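Local coordinates for protein bacterial leucyl aminopeptidase (Legionella pneumophila, PDB 6ESL) that probably removes leucine and other N-terminal residues from peptides as a secreted zinc aminopeptidase that helps the bacterium acquire nutrients inside amoebas, at residues 138-141 with 145-148; 220-225 with 360-365; 227-232 with 284-289. All coordinates share one frame; numbering follows the deposited sequence.

Contact 1: residues 138-141 with 145-148; sequences THMT and NRSA
Met140 and Arg146 meet in a buried contact between the last turns of helix 130-142 and the loop that leads to helix 151-170, where the arginine side chain reaches back to the helix that precedes it. Three parts of Met140 are involved: its carbonyl, its CB and its terminal methyl. The Met140 side chain bends at its last torsion (chi3 73°), which brings the methyl CE of Met140 to 3.6 Å from NE of Arg146 and 4.0 Å from its CD. The two side chains cross at about a right angle, so the methionine does not lie alongside the arginine. CB of Met140 stands 4.1 Å above one face of the guanidinium, displaced toward its rim, while CA of Thr141 approaches obliquely. The polar half of the contact is modest: NH1 of Arg146 gives a weak hydrogen bond of 3.3 Å to O of Met140, bent to 136° at the hydrogen. Further bonds come from outside, chiefly NE to O of Met210, with NH1 also to O of Pro218 and NH2 to O of Gly219. The loop has its own brace next to the arginine, an Asx turn in which OD1 of Asn145 accepts from N of Ser147 at 3.2 Å, the donor lying well above the carbonyl plane. Asn145 itself is tied through ND2 to O of Gly215. The example illustrates how a buried guanidinium can be held by backbone carbonyls: those of Met140, Met210, Pro218 and Gly219 share its N-H groups, a methionine packs against it, and the carbonyl near the C-terminal end of a helix probably adds a mild favourable field to the positive charge.

Contact 2: residues 220-225 with 360-365; sequences AGDDGS and YIHTSS. With ZN (zinc ion), chain E; ZN (zinc ion), chain F.
Asp222 is the residue through which helix 220-239 meets Ile361 and His362. At the start of that helix O of Ala220 receives a weak bond from N of Ser225 across a wider, pi-type turn, and the next two amides are held by the carboxylate of Asp366, N of Gly221 by OD1 and N of Asp222 by OD2. Asp222 then sends its carboxylate between the metals, with CG anti to the backbone N (chi1 -172°): OD1 binds the zinc of chain F at 2.0 Å and OD2 the zinc of chain E at 2.5 Å. His209 and Asp284 complete the protein ligands of the first ion and Glu257 joins the second. A bridging aspartate followed by a cis peptide, here the one preceding Asp223, is a hallmark of the two-zinc site of M28 aminopeptidases. OD2 of Asp222 also lies 3.1 Å from NE2 of His362, with carboxylate and imidazole planes 40° apart. The chain E zinc sits in the plane of that ring at its edge, but 3.2 Å from NE2 of His362, long for a metal bond, whereas ND1 is bound to Asp65 of the second subunit. Beside this polar pair, Ile361, in the type II turn from Tyr360 to Thr363, brings CG2 to a loose 4.5 Å from CB of Asp222. Asp223 accepts from N of Met285 through OD1. At Ser225 the hydroxyl reaches back to O of Gly221, 2.6 Å from OG, in the carbonyl plane and on a lone pair.

Contact 3: residues 227-232 with 284-289; sequences SSSIME and DMTGYR. With ZN (zinc ion), chain F.
Thr286 and Ser229 touch through their hydroxyls and little else, which makes this an unusually economical contact between a helix and a metal-binding loop. OG1 of Thr286 donates to OG of Ser229 over 3.0 Å, and the next approach is the 3.7 Å from CB of Thr286 to that same OG. Both side chains leave their backbones toward each other. On Thr286 the hydroxyl sits between the backbone N and the carbonyl carbon (chi1 66°), a rotamer that aims OG1 at the helix, with the methyl CG2 4.1 Å from OG of Ser229. OG of Ser229 serves two partners, for it is also hydrogen-bonded to O of Met376 on helix 373-391. That helix packs Met376 and Phe379 against Thr286, so the hydroxyl pair lies where helix 220-239, helix 373-391 and the loop come together. The loop leaves strand 277-282 in the mixed sheet of the peptidase fold, and two residues before Thr286 it supplies a metal ligand. Asp284 chelates the zinc of chain F with both oxygens, OD1 at 2.4 Å and OD2 at 2.5 Å from the ion. Met285, between the two, has a positive phi of 79°, and its side chain and that of Asp284 both start away from the helix while Thr286 faces it. The chemistry implies a short chain of hydrogen bonds in a buried place, OG1 of Thr286 to OG of Ser229, whose oxygen is also bonded to O of Met376; the loop that carries a zinc ligand is thereby fastened to helix 220-239 by a hydrogen bond, while packing on Thr286 comes from helix 373-391.

Contacts 2 and 3 share helix 220-239 and the zinc of chain F, to which each gives an aspartate, and the water on that ion belongs to both. Contact 1 joins helix 130-142 to the loop after it, yet abuts helix 220-239: SD of Met140 packs 3.5 Å from CB of Ser227, and CG2 of Thr141 packs 3.6 Å from CA of Ala220. Burial differs. Contacts 1 and 3 are interior, whereas contact 2 is partly open and adjoins the second subunit. Chemistry follows place: a cation among carbonyls in contact 1, a bridging carboxylate between metals in contact 2, a buried pair of neutral hydroxyls in contact 3. OG of Ser225 and N of Thr286, 2.9 Å apart, probably form a hydrogen bond linking contacts 2 and 3.

Contact 1: residues 138-141 with 145-148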
# COMPACT_ATOMS: atom_id res chain seq x y z
N THR B 138 7.83 -27.10 -19.87
CA THR B 138 8.61 -28.27 -20.29
C THR B 138 9.67 -27.84 -21.27
O THR B 138 10.82 -28.15 -21.09
CB THR B 138 7.68 -29.37 -20.82
OG1 THR B 138 6.85 -29.78 -19.70
CG2 THR B 138 8.46 -30.60 -21.44
N HIS B 139 9.28 -27.09 -22.28
CA HIS B 139 10.27 -26.68 -23.28
C HIS B 139 11.31 -25.74 -22.65
O HIS B 139 12.52 -25.93 -22.79
CB HIS B 139 9.57 -25.98 -24.41
CG HIS B 139 10.50 -25.69 -25.56
ND1 HIS B 139 11.30 -24.56 -25.58
CD2 HIS B 139 10.83 -26.43 -26.65
CE1 HIS B 139 12.06 -24.61 -26.66
NE2 HIS B 139 11.79 -25.71 -27.33
N MET B 140 10.86 -24.74 -21.89
CA MET B 140 11.84 -23.74 -21.36
C MET B 140 12.84 -24.42 -20.46
O MET B 140 14.02 -24.13 -20.56
CB MET B 140 11.15 -22.62 -20.59
CG MET B 140 10.43 -21.65 -21.50
SD MET B 140 9.92 -20.13 -20.65
CE MET B 140 11.46 -19.23 -20.41
N THR B 141 12.38 -25.34 -19.62
CA THR B 141 13.29 -25.99 -18.68
C THR B 141 14.24 -27.03 -19.32
O THR B 141 15.16 -27.50 -18.68
CB THR B 141 12.57 -26.65 -17.52
OG1 THR B 141 11.63 -27.68 -17.98
CG2 THR B 141 11.79 -25.62 -16.66
N ASN B 145 20.65 -24.14 -19.79
CA ASN B 145 20.30 -22.93 -19.00
C ASN B 145 19.78 -21.90 -19.97
O ASN B 145 19.74 -22.16 -21.20
CB ASN B 145 21.44 -22.42 -18.17
CG ASN B 145 22.67 -21.92 -19.04
OD1 ASN B 145 22.54 -21.17 -20.07
ND2 ASN B 145 23.84 -22.36 -18.62
N ARG B 146 19.36 -20.74 -19.44
CA ARG B 146 18.91 -19.65 -20.31
C ARG B 146 19.62 -18.36 -19.94
O ARG B 146 19.04 -17.26 -20.02
CB ARG B 146 17.41 -19.56 -20.23
CG ARG B 146 16.65 -20.92 -20.38
CD ARG B 146 15.15 -20.70 -20.34
NE ARG B 146 14.62 -20.13 -19.05
CZ ARG B 146 14.26 -20.85 -17.99
NH1 ARG B 146 14.43 -22.18 -17.94
NH2 ARG B 146 13.66 -20.26 -16.95
N SER B 147 20.91 -18.51 -19.60
CA SER B 147 21.78 -17.41 -19.30
C SER B 147 21.98 -16.43 -20.43
O SER B 147 22.22 -16.84 -21.59
CB SER B 147 23.12 -17.95 -18.92
OG SER B 147 24.06 -16.94 -18.60
N ALA B 148 21.96 -15.12 -20.06
CA ALA B 148 22.02 -14.07 -21.02
C ALA B 148 23.38 -14.01 -21.77
O ALA B 148 23.48 -13.33 -22.75
CB ALA B 148 21.73 -12.77 -20.37

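Contact 2: residues 220-225 with 360-365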
# COMPACT_ATOMS: atom_id res chain seq x y z
N ALA B 220 12.85 -23.64 -13.36
CA ALA B 220 11.45 -23.86 -13.49
C ALA B 220 10.62 -22.76 -12.81
O ALA B 220 9.72 -22.17 -13.39
CB ALA B 220 11.12 -25.26 -12.97
N GLY B 221 10.84 -22.63 -11.51
CA GLY B 221 10.21 -21.60 -10.70
C GLY B 221 10.68 -20.23 -11.11
O GLY B 221 9.86 -19.36 -11.47
N ASP B 222 11.99 -20.08 -11.10
CA ASP B 222 12.55 -18.81 -11.50
C ASP B 222 13.27 -18.82 -12.79
O ASP B 222 14.43 -19.21 -12.84
CB ASP B 222 13.50 -18.46 -10.34
CG ASP B 222 14.09 -17.08 -10.41
OD1 ASP B 222 13.57 -16.20 -11.13
OD2 ASP B 222 15.10 -16.88 -9.72
N ASP B 223 12.69 -18.20 -13.85
CA ASP B 223 11.31 -17.71 -13.97
C ASP B 223 10.67 -18.33 -15.20
O ASP B 223 9.91 -17.68 -15.92
CB ASP B 223 11.26 -16.21 -14.05
CG ASP B 223 9.88 -15.67 -14.03
OD1 ASP B 223 8.96 -16.30 -13.48
OD2 ASP B 223 9.71 -14.51 -14.51
N GLY B 224 10.91 -19.63 -15.35
CA GLY B 224 10.16 -20.43 -16.29
C GLY B 224 8.65 -20.30 -16.06
O GLY B 224 7.89 -20.13 -16.99
N SER B 225 8.27 -20.39 -14.78
CA SER B 225 6.86 -20.37 -14.39
C SER B 225 6.22 -19.07 -14.83
O SER B 225 5.18 -19.08 -15.48
CB SER B 225 6.74 -20.59 -12.89
OG SER B 225 7.38 -19.54 -12.12
N TYR B 360 14.80 -23.93 -3.80
CA TYR B 360 15.54 -24.48 -4.91
C TYR B 360 15.92 -23.49 -5.98
O TYR B 360 16.63 -23.79 -6.87
CB TYR B 360 14.80 -25.64 -5.52
CG TYR B 360 14.34 -26.62 -4.50
CD1 TYR B 360 15.23 -27.36 -3.79
CD2 TYR B 360 13.00 -26.76 -4.23
CE1 TYR B 360 14.81 -28.26 -2.86
CE2 TYR B 360 12.57 -27.65 -3.29
CZ TYR B 360 13.48 -28.40 -2.61
OH TYR B 360 13.05 -29.27 -1.69
N ILE B 361 15.54 -22.27 -5.79
CA ILE B 361 15.85 -21.20 -6.70
C ILE B 361 17.39 -21.04 -6.86
O ILE B 361 18.13 -21.22 -5.93
CB ILE B 361 15.21 -19.93 -6.12
CG1 ILE B 361 15.78 -19.60 -4.76
CG2 ILE B 361 13.71 -19.93 -6.10
CD1 ILE B 361 15.29 -18.24 -4.34
N HIS B 362 17.80 -20.74 -8.08
CA HIS B 362 19.21 -20.56 -8.46
C HIS B 362 20.07 -21.80 -8.29
O HIS B 362 21.21 -21.71 -8.00
CB HIS B 362 19.89 -19.34 -7.78
CG HIS B 362 19.20 -18.06 -7.98
ND1 HIS B 362 19.33 -17.00 -7.13
CD2 HIS B 362 18.37 -17.65 -8.95
CE1 HIS B 362 18.62 -16.00 -7.56
NE2 HIS B 362 18.02 -16.36 -8.67
N THR B 363 19.46 -22.97 -8.45
CA THR B 363 20.15 -24.25 -8.36
C THR B 363 19.62 -25.18 -9.42
O THR B 363 18.66 -24.89 -10.05
CB THR B 363 19.95 -25.00 -7.02
OG1 THR B 363 18.66 -25.58 -6.95
CG2 THR B 363 20.18 -24.12 -5.82
N SER B 364 20.34 -26.27 -9.65
CA SER B 364 19.87 -27.31 -10.57
C SER B 364 18.66 -28.02 -10.09
O SER B 364 18.08 -28.69 -10.86
CB SER B 364 20.98 -28.41 -10.75
OG SER B 364 22.12 -27.70 -11.19
N SER B 365 18.27 -27.85 -8.85
CA SER B 365 17.05 -28.51 -8.37
C SER B 365 15.81 -27.68 -8.59
O SER B 365 14.77 -28.04 -8.09
CB SER B 365 17.20 -28.77 -6.89
OG SER B 365 18.16 -29.73 -6.67
ZN ZN E . 15.74 -14.50 -9.96
ZN ZN F . 13.27 -14.27 -10.97
O HOH W 1 16.40 -20.98 -10.64
O HOH W 2 13.03 -14.40 -8.80

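Contact 3: residues 227-232 with 284-289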
# COMPACT_ATOMS: atom_id res chain seq x y z
N SER B 227 7.29 -16.86 -17.04
CA SER B 227 7.40 -16.77 -18.52
C SER B 227 6.27 -17.59 -19.21
O SER B 227 5.68 -17.15 -20.22
CB SER B 227 8.75 -17.31 -18.92
OG SER B 227 9.82 -16.48 -18.55
N SER B 228 5.92 -18.73 -18.59
CA SER B 228 4.88 -19.60 -19.15
C SER B 228 3.50 -19.18 -18.84
O SER B 228 2.58 -19.29 -19.68
CB SER B 228 5.05 -21.06 -18.69
OG SER B 228 6.36 -21.56 -18.99
N SER B 229 3.30 -18.77 -17.59
CA SER B 229 2.02 -18.16 -17.25
C SER B 229 1.69 -16.99 -18.16
O SER B 229 0.55 -16.87 -18.55
CB SER B 229 2.01 -17.69 -15.75
OG SER B 229 2.09 -18.73 -14.80
N ILE B 230 2.64 -16.07 -18.44
CA ILE B 230 2.28 -14.93 -19.30
C ILE B 230 2.13 -15.33 -20.78
O ILE B 230 1.39 -14.69 -21.52
CB ILE B 230 3.16 -13.67 -19.15
CG1 ILE B 230 4.53 -13.91 -19.71
CG2 ILE B 230 3.20 -13.21 -17.66
CD1 ILE B 230 5.27 -12.61 -19.92
N MET B 231 2.82 -16.39 -21.21
CA MET B 231 2.65 -16.90 -22.59
C MET B 231 1.23 -17.36 -22.82
O MET B 231 0.67 -17.12 -23.88
CB MET B 231 3.65 -18.00 -22.93
CG MET B 231 3.56 -18.53 -24.43
SD MET B 231 4.01 -17.19 -25.58
CE MET B 231 5.78 -17.24 -25.37
N GLU B 232 0.63 -18.03 -21.82
CA GLU B 232 -0.73 -18.55 -21.95
C GLU B 232 -1.73 -17.40 -21.89
O GLU B 232 -2.67 -17.37 -22.61
CB GLU B 232 -1.04 -19.67 -20.96
CG GLU B 232 -2.49 -20.05 -20.93
CD GLU B 232 -3.06 -20.66 -22.21
OE1 GLU B 232 -2.29 -20.97 -23.16
OE2 GLU B 232 -4.31 -20.77 -22.26
N ASP B 284 7.25 -12.95 -11.70
CA ASP B 284 8.48 -13.61 -11.34
C ASP B 284 8.14 -14.62 -10.25
O ASP B 284 7.93 -14.27 -9.09
CB ASP B 284 9.49 -12.60 -10.81
CG ASP B 284 10.81 -13.24 -10.42
OD1 ASP B 284 10.93 -14.47 -10.56
OD2 ASP B 284 11.72 -12.51 -9.97
N MET B 285 8.10 -15.87 -10.66
CA MET B 285 7.87 -17.02 -9.81
C MET B 285 6.36 -17.12 -9.53
O MET B 285 5.75 -16.37 -8.72
CB MET B 285 8.74 -17.12 -8.56
CG MET B 285 10.20 -16.92 -8.85
SD MET B 285 11.31 -17.07 -7.48
CE MET B 285 10.66 -15.88 -6.31
N THR B 286 5.76 -18.06 -10.24
CA THR B 286 4.30 -18.26 -10.22
C THR B 286 3.86 -19.69 -9.89
O THR B 286 2.66 -20.03 -9.94
CB THR B 286 3.70 -17.91 -11.59
OG1 THR B 286 4.14 -18.81 -12.58
CG2 THR B 286 3.95 -16.46 -11.97
N GLY B 287 4.82 -20.54 -9.52
CA GLY B 287 4.50 -21.96 -9.35
C GLY B 287 4.74 -22.69 -8.06
O GLY B 287 4.21 -23.76 -7.87
N TYR B 288 5.57 -22.16 -7.18
CA TYR B 288 5.89 -22.86 -5.95
C TYR B 288 5.01 -22.43 -4.89
O TYR B 288 4.80 -21.20 -4.66
CB TYR B 288 7.37 -22.64 -5.58
CG TYR B 288 7.75 -23.30 -4.24
CD1 TYR B 288 8.19 -24.65 -4.17
CD2 TYR B 288 7.72 -22.55 -3.06
CE1 TYR B 288 8.56 -25.21 -2.93
CE2 TYR B 288 8.07 -23.11 -1.86
CZ TYR B 288 8.48 -24.44 -1.82
OH TYR B 288 8.76 -24.95 -0.59
N ARG B 289 4.42 -23.42 -4.17
CA ARG B 289 3.60 -23.16 -3.03
C ARG B 289 4.31 -23.64 -1.81
O ARG B 289 4.89 -24.72 -1.79
CB ARG B 289 2.23 -23.88 -3.13
CG ARG B 289 1.19 -23.14 -3.98
CD ARG B 289 -0.12 -23.91 -3.97
NE ARG B 289 -1.11 -23.22 -4.78
CZ ARG B 289 -2.32 -23.68 -4.99
NH1 ARG B 289 -2.70 -24.82 -4.40
NH2 ARG B 289 -3.17 -22.97 -5.73
ZN ZN F . 13.27 -14.27 -10.97
O HOH W 2 13.03 -14.40 -8.80